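Local atomic coordinates of beta-methylmalyl-CoA dehydratase (Chloroflexus aurantiacus, PDB entry 4E3E), a protein that catalyses the reversible dehydration of beta-methylmalyl-CoA to mesaconyl-CoA in the glyoxylate assimilation cycle that regenerates acetyl-CoA and yields pyruvate. Residues Ile20-Ile28 against Ile71-Ile80; Asp32-Tyr40 against Glu217-Tyr225. One frame throughout, in Å; residues are numbered along the deposited sequence.

Contact 1: Ile20-Ile28 against Ile71-Ile80; sequences IVHATPRTI and IVFGKTVPDI
His22 and Asp79 join strand 19-27, outermost in the sheet of this chain, to the last turns of helix 65-80 by a nearly straight hydrogen bond. ND1 of His22 donates to OD2 of Asp79 over 2.7 Å, at 164° and onto the anti lone pair, with ring and carboxylate only 16° from coplanar. His22 CG lies anti to its carbonyl carbon (chi1 -54°), which lays the ring along the helix backbone; NE2 is engaged by Ser109 of strand 104-116, so both ring nitrogens have partners, which probably fixes the rotation of the ring. Further along, Lys75, bent at chi2 and chi3, curls back so that NZ meets Thr24 O at 3.0 Å in the carbonyl plane; Gln226 is a second acceptor for the same NZ. Two waters complete the polar seam: one donates to both Ala23 O and Lys75 O, and another accepts from Ala23 N and donates to Asp79 OD2.

Apolar contacts flank these bonds. Thr76 CA sits over the His22 ring, 3.7 Å from its centroid, a CH-pi contact. At one end Ile20 CD1 rests on Ile80 CD1 at 3.7 Å; at the other, Ile28 and Ile71 meet tip to tip through their CD1 atoms, also 3.7 Å apart. Between them the CG of Arg26 packs on Ile71 CG2, while its guanidinium turns to Asp32 and Leu224 O.

An antiparallel sheet wrapped round a long helix is the hotdog fold of MaoC-like hydratases; here strand 19-27 is bound to the flank of helix 65-80.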
loop_
_atom_site.group_PDB
_atom_site.type_symbol
_atom_site.label_atom_id
_atom_site.label_comp_id
_atom_site.label_asym_id
_atom_site.label_seq_id
_atom_site.Cartn_x
_atom_site.Cartn_y
_atom_site.Cartn_z
ATOM N N ILE A 20 2.880 -27.755 -16.003
ATOM C CA ILE A 20 3.686 -26.554 -16.012
ATOM C C ILE A 20 4.028 -26.148 -14.579
ATOM O O ILE A 20 3.128 -25.954 -13.742
ATOM C CB ILE A 20 2.957 -25.390 -16.708
ATOM C CG1 ILE A 20 2.564 -25.782 -18.146
ATOM C CG2 ILE A 20 3.826 -24.134 -16.686
ATOM C CD1 ILE A 20 1.620 -24.808 -18.813
ATOM N N VAL A 21 5.325 -26.032 -14.300
ATOM C CA VAL A 21 5.803 -25.549 -13.002
ATOM C C VAL A 21 6.032 -24.042 -13.113
ATOM O O VAL A 21 6.905 -23.609 -13.847
ATOM C CB VAL A 21 7.103 -26.269 -12.555
ATOM C CG1 VAL A 21 7.607 -25.703 -11.225
ATOM C CG2 VAL A 21 6.863 -27.770 -12.449
ATOM N N HIS A 22 5.228 -23.263 -12.424
ATOM C CA HIS A 22 5.280 -21.833 -12.500
ATOM C C HIS A 22 6.403 -21.182 -11.752
ATOM O O HIS A 22 6.847 -21.658 -10.735
ATOM C CB HIS A 22 3.936 -21.233 -12.104
ATOM C CG HIS A 22 2.771 -21.782 -12.875
ATOM N ND1 HIS A 22 2.610 -21.565 -14.158
ATOM C CD2 HIS A 22 1.725 -22.567 -12.491
ATOM C CE1 HIS A 22 1.519 -22.157 -14.578
ATOM N NE2 HIS A 22 0.975 -22.775 -13.566
ATOM N N ALA A 23 6.820 -20.038 -12.229
ATOM C CA ALA A 23 7.854 -19.264 -11.600
ATOM C C ALA A 23 7.407 -18.514 -10.355
ATOM O O ALA A 23 6.253 -18.400 -10.087
ATOM C CB ALA A 23 8.445 -18.306 -12.597
ATOM N N THR A 24 8.361 -17.968 -9.638
ATOM C CA THR A 24 8.086 -17.036 -8.581
ATOM C C THR A 24 7.295 -17.496 -7.405
ATOM O O THR A 24 6.255 -17.004 -7.130
ATOM C CB THR A 24 7.360 -15.804 -9.144
ATOM O OG1 THR A 24 7.813 -15.570 -10.450
ATOM C CG2 THR A 24 7.620 -14.617 -8.318
ATOM N N PRO A 25 7.838 -18.441 -6.679
ATOM C CA PRO A 25 7.271 -18.828 -5.409
ATOM C C PRO A 25 7.258 -17.637 -4.472
ATOM O O PRO A 25 8.093 -16.792 -4.537
ATOM C CB PRO A 25 8.220 -19.891 -4.915
ATOM C CG PRO A 25 9.463 -19.653 -5.612
ATOM C CD PRO A 25 9.133 -19.048 -6.923
ATOM N N ARG A 26 6.231 -17.547 -3.657
ATOM C CA ARG A 26 5.967 -16.350 -2.935
ATOM C C ARG A 26 5.751 -16.515 -1.457
ATOM O O ARG A 26 4.787 -17.082 -1.062
ATOM C CB ARG A 26 4.716 -15.748 -3.543
ATOM C CG ARG A 26 4.216 -14.528 -2.840
ATOM C CD ARG A 26 5.012 -13.324 -3.242
ATOM N NE ARG A 26 4.188 -12.150 -3.352
ATOM C CZ ARG A 26 3.694 -11.508 -2.324
ATOM N NH1 ARG A 26 3.974 -11.916 -1.120
ATOM N NH2 ARG A 26 2.945 -10.465 -2.512
ATOM N N THR A 27 6.621 -15.932 -0.656
ATOM C CA THR A 27 6.447 -15.875 0.796
ATOM C C THR A 27 5.415 -14.803 1.110
ATOM O O THR A 27 5.532 -13.661 0.646
ATOM C CB THR A 27 7.766 -15.561 1.517
ATOM O OG1 THR A 27 8.716 -16.574 1.201
ATOM C CG2 THR A 27 7.573 -15.505 3.034
ATOM N N ILE A 28 4.398 -15.179 1.882
ATOM C CA ILE A 28 3.325 -14.259 2.222
ATOM C C ILE A 28 3.562 -13.696 3.616
ATOM O O ILE A 28 3.805 -14.454 4.583
ATOM C CB ILE A 28 1.941 -14.924 2.083
ATOM C CG1 ILE A 28 1.741 -15.425 0.645
ATOM C CG2 ILE A 28 0.833 -13.937 2.438
ATOM C CD1 ILE A 28 0.461 -16.225 0.449
ATOM N N ILE A 71 -2.990 -15.010 -5.241
ATOM C CA ILE A 71 -1.567 -15.297 -5.368
ATOM C C ILE A 71 -1.304 -16.581 -6.175
ATOM O O ILE A 71 -0.482 -16.565 -7.098
ATOM C CB ILE A 71 -0.869 -15.286 -3.994
ATOM C CG1 ILE A 71 -0.799 -13.826 -3.491
ATOM C CG2 ILE A 71 0.538 -15.893 -4.091
ATOM C CD1 ILE A 71 -0.367 -13.680 -2.057
ATOM N N VAL A 72 -2.007 -17.671 -5.835
ATOM C CA VAL A 72 -1.929 -18.935 -6.589
ATOM C C VAL A 72 -2.314 -18.690 -8.062
ATOM O O VAL A 72 -1.573 -19.067 -8.993
ATOM C CB VAL A 72 -2.786 -20.043 -5.926
ATOM C CG1 VAL A 72 -2.952 -21.248 -6.856
ATOM C CG2 VAL A 72 -2.133 -20.504 -4.614
ATOM N N PHE A 73 -3.446 -18.026 -8.266
ATOM C CA PHE A 73 -3.900 -17.646 -9.616
ATOM C C PHE A 73 -2.866 -16.805 -10.355
ATOM O O PHE A 73 -2.522 -17.104 -11.509
ATOM C CB PHE A 73 -5.251 -16.927 -9.530
ATOM C CG PHE A 73 -5.856 -16.546 -10.866
ATOM C CD1 PHE A 73 -5.388 -15.453 -11.591
ATOM C CD2 PHE A 73 -6.961 -17.250 -11.368
ATOM C CE1 PHE A 73 -5.993 -15.080 -12.806
ATOM C CE2 PHE A 73 -7.563 -16.880 -12.565
ATOM C CZ PHE A 73 -7.079 -15.793 -13.294
ATOM N N GLY A 74 -2.368 -15.756 -9.704
ATOM C CA GLY A 74 -1.375 -14.870 -10.319
ATOM C C GLY A 74 -0.141 -15.581 -10.864
ATOM O O GLY A 74 0.322 -15.258 -11.951
ATOM N N LYS A 75 0.396 -16.542 -10.109
ATOM C CA LYS A 75 1.544 -17.334 -10.562
ATOM C C LYS A 75 1.309 -18.051 -11.891
ATOM O O LYS A 75 2.263 -18.286 -12.644
ATOM C CB LYS A 75 1.924 -18.412 -9.539
ATOM C CG LYS A 75 2.080 -17.930 -8.123
ATOM C CD LYS A 75 3.249 -17.007 -8.024
ATOM C CE LYS A 75 2.857 -15.676 -7.411
ATOM N NZ LYS A 75 4.105 -14.920 -7.650
ATOM N N THR A 76 0.056 -18.415 -12.157
ATOM C CA THR A 76 -0.278 -19.213 -13.344
ATOM C C THR A 76 -0.435 -18.318 -14.563
ATOM O O THR A 76 -0.348 -18.792 -15.707
ATOM C CB THR A 76 -1.593 -20.026 -13.181
ATOM O OG1 THR A 76 -2.748 -19.168 -13.327
ATOM C CG2 THR A 76 -1.629 -20.750 -11.860
ATOM N N VAL A 77 -0.658 -17.030 -14.320
ATOM C CA VAL A 77 -0.967 -16.094 -15.426
ATOM C C VAL A 77 0.086 -16.050 -16.567
ATOM O O VAL A 77 -0.291 -16.143 -17.755
ATOM C CB VAL A 77 -1.332 -14.690 -14.901
ATOM C CG1 VAL A 77 -1.441 -13.675 -16.048
ATOM C CG2 VAL A 77 -2.648 -14.758 -14.125
ATOM N N PRO A 78 1.394 -15.922 -16.231
ATOM C CA PRO A 78 2.401 -15.878 -17.311
ATOM C C PRO A 78 2.306 -17.059 -18.295
ATOM O O PRO A 78 2.447 -16.857 -19.501
ATOM C CB PRO A 78 3.737 -15.919 -16.544
ATOM C CG PRO A 78 3.412 -15.339 -15.204
ATOM C CD PRO A 78 2.041 -15.896 -14.898
ATOM N N ASP A 79 2.026 -18.259 -17.783
ATOM C CA ASP A 79 2.030 -19.486 -18.594
ATOM C C ASP A 79 0.671 -19.918 -19.139
ATOM O O ASP A 79 0.606 -20.645 -20.131
ATOM C CB ASP A 79 2.622 -20.636 -17.784
ATOM C CG ASP A 79 3.999 -20.313 -17.250
ATOM O OD1 ASP A 79 4.859 -19.903 -18.049
ATOM O OD2 ASP A 79 4.224 -20.450 -16.039
ATOM N N ILE A 80 -0.408 -19.492 -18.489
ATOM C CA ILE A 80 -1.743 -19.964 -18.853
ATOM C C ILE A 80 -2.571 -18.900 -19.564
ATOM O O ILE A 80 -3.166 -19.182 -20.600
ATOM C CB ILE A 80 -2.511 -20.504 -17.617
ATOM C CG1 ILE A 80 -1.705 -21.600 -16.913
ATOM C CG2 ILE A 80 -3.923 -20.978 -17.987
ATOM C CD1 ILE A 80 -1.305 -22.772 -17.786
HETATM O O HOH W 1 6.946 -22.026 -16.690
HETATM O O HOH W 2 4.738 -17.131 -12.061
HETATM O O HOH W 3 5.732 -18.762 -14.650
#

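Contact 2: Asp32-Tyr40 against Glu217-Tyr225; sequences DVALYTSLY and EHMQATRLY
Glu217 O is met by CD2 of Leu39 at 3.5 Å, while the Glu217 carboxylate turns to His252. Gln220, extended with CG anti to its backbone N (chi1 178°), lays its amide beside two leucines: NE2 is 3.7 Å from Leu35 CD2, and OE1 lies near Leu39 CD2. Its NE2 bonds to Ser38 of the second subunit. The next residue, Ala221, fits its CB against Leu39 CD1 and the hydroxyl end of Tyr40. Leu224 sends CD1 to Leu35 CD1, 3.8 Å away, and on toward the carboxylate of Asp32, whose OD2 is hydrogen-bonded to Thr29 N. Tyr225 closes the row: its OH shares a 2.9 Å hydrogen bond with Tyr40 OH, each oxygen near the plane of the other's ring, and also lies at the edge of the Tyr36 ring, 3.6 Å from CE1. A phenylalanine in place of Tyr40 would probably leave the Tyr225 hydroxyl without this mate and His252 ND1 without its bond to the Tyr40 hydroxyl. The helices run antiparallel at 153°, their axes 10.3 Å apart. The apolar leucine packing borders a buried polar chain, in which Tyr225 OH, Tyr40 OH, His252 and the Glu217 carboxylate are linked in turn.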
loop_
_atom_site.group_PDB
_atom_site.type_symbol
_atom_site.label_atom_id
_atom_site.label_comp_id
_atom_site.label_asym_id
_atom_site.label_seq_id
_atom_site.Cartn_x
_atom_site.Cartn_y
_atom_site.Cartn_z
ATOM N N ASP A 32 1.769 -8.197 3.261
ATOM C CA ASP A 32 0.719 -8.596 2.302
ATOM C C ASP A 32 -0.658 -8.508 2.947
ATOM O O ASP A 32 -1.616 -8.026 2.338
ATOM C CB ASP A 32 0.970 -10.015 1.764
ATOM C CG ASP A 32 2.274 -10.112 1.020
ATOM O OD1 ASP A 32 2.492 -9.307 0.067
ATOM O OD2 ASP A 32 3.087 -10.982 1.390
ATOM N N VAL A 33 -0.745 -8.970 4.186
ATOM C CA VAL A 33 -2.000 -8.883 4.929
ATOM C C VAL A 33 -2.517 -7.444 5.022
ATOM O O VAL A 33 -3.700 -7.198 4.782
ATOM C CB VAL A 33 -1.845 -9.466 6.329
ATOM C CG1 VAL A 33 -3.091 -9.171 7.173
ATOM C CG2 VAL A 33 -1.579 -10.964 6.230
ATOM N N ALA A 34 -1.638 -6.495 5.374
ATOM C CA ALA A 34 -2.066 -5.126 5.575
ATOM C C ALA A 34 -2.478 -4.488 4.249
ATOM O O ALA A 34 -3.472 -3.765 4.199
ATOM C CB ALA A 34 -0.971 -4.301 6.254
ATOM N N LEU A 35 -1.725 -4.770 3.178
ATOM C CA LEU A 35 -2.062 -4.263 1.864
ATOM C C LEU A 35 -3.439 -4.739 1.396
ATOM O O LEU A 35 -4.234 -3.943 0.868
ATOM C CB LEU A 35 -0.988 -4.667 0.841
ATOM C CG LEU A 35 0.083 -3.612 0.589
ATOM C CD1 LEU A 35 1.209 -4.254 -0.184
ATOM C CD2 LEU A 35 -0.471 -2.429 -0.197
ATOM N N TYR A 36 -3.696 -6.034 1.559
ATOM C CA TYR A 36 -4.987 -6.645 1.205
ATOM C C TYR A 36 -6.131 -5.968 1.989
ATOM O O TYR A 36 -7.160 -5.591 1.416
ATOM C CB TYR A 36 -4.946 -8.172 1.462
ATOM C CG TYR A 36 -6.168 -8.889 0.915
ATOM C CD1 TYR A 36 -6.241 -9.239 -0.437
ATOM C CD2 TYR A 36 -7.274 -9.166 1.736
ATOM C CE1 TYR A 36 -7.367 -9.878 -0.953
ATOM C CE2 TYR A 36 -8.413 -9.796 1.229
ATOM C CZ TYR A 36 -8.456 -10.140 -0.122
ATOM O OH TYR A 36 -9.565 -10.746 -0.660
ATOM N N THR A 37 -5.943 -5.783 3.298
ATOM C CA THR A 37 -6.907 -4.998 4.094
ATOM C C THR A 37 -7.141 -3.590 3.498
ATOM O O THR A 37 -8.283 -3.136 3.409
ATOM C CB THR A 37 -6.472 -4.884 5.536
ATOM O OG1 THR A 37 -6.331 -6.209 6.053
ATOM C CG2 THR A 37 -7.495 -4.092 6.381
ATOM N N SER A 38 -6.065 -2.920 3.082
ATOM C CA SER A 38 -6.130 -1.524 2.647
ATOM C C SER A 38 -6.755 -1.405 1.264
ATOM O O SER A 38 -7.158 -0.319 0.827
ATOM C CB SER A 38 -4.717 -0.904 2.645
ATOM O OG SER A 38 -3.918 -1.350 1.534
ATOM N N LEU A 39 -6.812 -2.525 0.559
ATOM C CA LEU A 39 -7.318 -2.522 -0.802
ATOM C C LEU A 39 -8.794 -2.947 -0.845
ATOM O O LEU A 39 -9.546 -2.493 -1.719
ATOM C CB LEU A 39 -6.442 -3.419 -1.684
ATOM C CG LEU A 39 -5.045 -2.873 -2.014
ATOM C CD1 LEU A 39 -4.187 -4.055 -2.474
ATOM C CD2 LEU A 39 -5.173 -1.807 -3.108
ATOM N N TYR A 40 -9.218 -3.798 0.102
ATOM C CA TYR A 40 -10.622 -4.244 0.079
ATOM C C TYR A 40 -11.444 -3.862 1.307
ATOM O O TYR A 40 -12.672 -3.880 1.254
ATOM C CB TYR A 40 -10.735 -5.746 -0.225
ATOM C CG TYR A 40 -10.014 -6.128 -1.500
ATOM C CD1 TYR A 40 -10.599 -5.900 -2.748
ATOM C CD2 TYR A 40 -8.729 -6.673 -1.462
ATOM C CE1 TYR A 40 -9.945 -6.233 -3.920
ATOM C CE2 TYR A 40 -8.056 -7.004 -2.637
ATOM C CZ TYR A 40 -8.673 -6.786 -3.861
ATOM O OH TYR A 40 -8.019 -7.101 -5.033
ATOM N N GLU A 217 -5.739 1.495 -7.520
ATOM C CA GLU A 217 -6.209 0.474 -6.596
ATOM C C GLU A 217 -6.162 -0.939 -7.197
ATOM O O GLU A 217 -5.568 -1.843 -6.597
ATOM C CB GLU A 217 -7.597 0.825 -6.061
ATOM C CG GLU A 217 -8.415 -0.305 -5.451
ATOM C CD GLU A 217 -9.917 -0.020 -5.588
ATOM O OE1 GLU A 217 -10.304 1.176 -5.637
ATOM O OE2 GLU A 217 -10.716 -0.983 -5.665
ATOM N N HIS A 218 -6.757 -1.134 -8.370
ATOM C CA HIS A 218 -6.720 -2.491 -8.961
ATOM C C HIS A 218 -5.340 -2.879 -9.463
ATOM O O HIS A 218 -4.904 -4.036 -9.290
ATOM C CB HIS A 218 -7.821 -2.685 -9.987
ATOM C CG HIS A 218 -7.546 -2.010 -11.278
ATOM N ND1 HIS A 218 -6.723 -2.538 -12.199
ATOM C CD2 HIS A 218 -8.013 -0.804 -11.805
ATOM C CE1 HIS A 218 -6.664 -1.712 -13.261
ATOM N NE2 HIS A 218 -7.435 -0.647 -13.004
HETATM N N MSE A 219 -4.581 -1.904 -9.958
HETATM C CA MSE A 219 -3.186 -2.173 -10.409
HETATM C C MSE A 219 -2.379 -2.599 -9.232
HETATM O O MSE A 219 -1.588 -3.562 -9.317
HETATM C CB MSE A 219 -2.514 -0.965 -11.076
HETATM C CG MSE A 219 -3.190 -0.716 -12.426
HETATM SE SE MSE A 219 -2.325 0.896 -13.169
HETATM C CE MSE A 219 -0.490 0.271 -13.594
ATOM N N GLN A 220 -2.564 -1.925 -8.099
ATOM C CA GLN A 220 -1.783 -2.295 -6.907
ATOM C C GLN A 220 -2.089 -3.709 -6.370
ATOM O O GLN A 220 -1.171 -4.423 -5.931
ATOM C CB GLN A 220 -1.884 -1.225 -5.802
ATOM C CG GLN A 220 -1.114 -1.584 -4.505
ATOM C CD GLN A 220 -0.971 -0.361 -3.593
ATOM O OE1 GLN A 220 -1.935 0.367 -3.384
ATOM N NE2 GLN A 220 0.224 -0.123 -3.068
ATOM N N ALA A 221 -3.370 -4.093 -6.380
ATOM C CA ALA A 221 -3.767 -5.433 -5.980
ATOM C C ALA A 221 -3.171 -6.434 -6.966
ATOM O O ALA A 221 -2.569 -7.434 -6.557
ATOM C CB ALA A 221 -5.296 -5.564 -5.897
ATOM N N THR A 222 -3.285 -6.130 -8.253
ATOM C CA THR A 222 -2.797 -7.051 -9.304
ATOM C C THR A 222 -1.271 -7.284 -9.208
ATOM O O THR A 222 -0.792 -8.422 -9.404
ATOM C CB THR A 222 -3.234 -6.554 -10.700
ATOM O OG1 THR A 222 -4.647 -6.281 -10.666
ATOM C CG2 THR A 222 -2.947 -7.604 -11.797
ATOM N N ARG A 223 -0.515 -6.224 -8.875
ATOM C CA ARG A 223 0.943 -6.341 -8.644
ATOM C C ARG A 223 1.267 -7.112 -7.379
ATOM O O ARG A 223 2.275 -7.850 -7.325
ATOM C CB ARG A 223 1.618 -4.964 -8.618
ATOM C CG ARG A 223 1.806 -4.359 -10.010
ATOM C CD ARG A 223 2.141 -2.877 -9.935
ATOM N NE ARG A 223 2.704 -2.411 -11.191
ATOM C CZ ARG A 223 2.608 -1.172 -11.667
ATOM N NH1 ARG A 223 1.952 -0.228 -10.992
ATOM N NH2 ARG A 223 3.173 -0.882 -12.836
ATOM N N LEU A 224 0.426 -6.954 -6.356
ATOM C CA LEU A 224 0.617 -7.705 -5.105
ATOM C C LEU A 224 0.557 -9.204 -5.420
ATOM O O LEU A 224 1.293 -10.012 -4.831
ATOM C CB LEU A 224 -0.443 -7.321 -4.061
ATOM C CG LEU A 224 -0.368 -8.045 -2.706
ATOM C CD1 LEU A 224 0.890 -7.639 -1.943
ATOM C CD2 LEU A 224 -1.607 -7.781 -1.863
ATOM N N TYR A 225 -0.314 -9.553 -6.373
ATOM C CA TYR A 225 -0.505 -10.936 -6.804
ATOM C C TYR A 225 0.567 -11.378 -7.805
ATOM O O TYR A 225 0.613 -12.564 -8.179
ATOM C CB TYR A 225 -1.915 -11.139 -7.408
ATOM C CG TYR A 225 -3.029 -10.589 -6.523
ATOM C CD1 TYR A 225 -2.957 -10.696 -5.112
ATOM C CD2 TYR A 225 -4.138 -9.977 -7.085
ATOM C CE1 TYR A 225 -3.959 -10.173 -4.302
ATOM C CE2 TYR A 225 -5.159 -9.462 -6.292
ATOM C CZ TYR A 225 -5.061 -9.557 -4.915
ATOM O OH TYR A 225 -6.059 -9.045 -4.154
#

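Overall arrangement
Contacts 1 and 2 lie about 17 Å apart between centres but are joined by Arg26, which reaches from strand 19-27 to both helices of contact 2: NH1 forms a salt bridge with Asp32 OD2 at 2.8 Å, and NH2 approaches Leu224 O at 2.9 Å, a probable hydrogen bond. Strand 19-27 leads directly into helix 30-40, and the segments of the two contacts alternate along the chain. Residues assigned to substrate binding by similarity border both: the side chain of Ile63 is about 4 Å from that of Ile28, and the side chain of Asp64 about 4 Å from that of Tyr36. Both contacts also touch the second subunit.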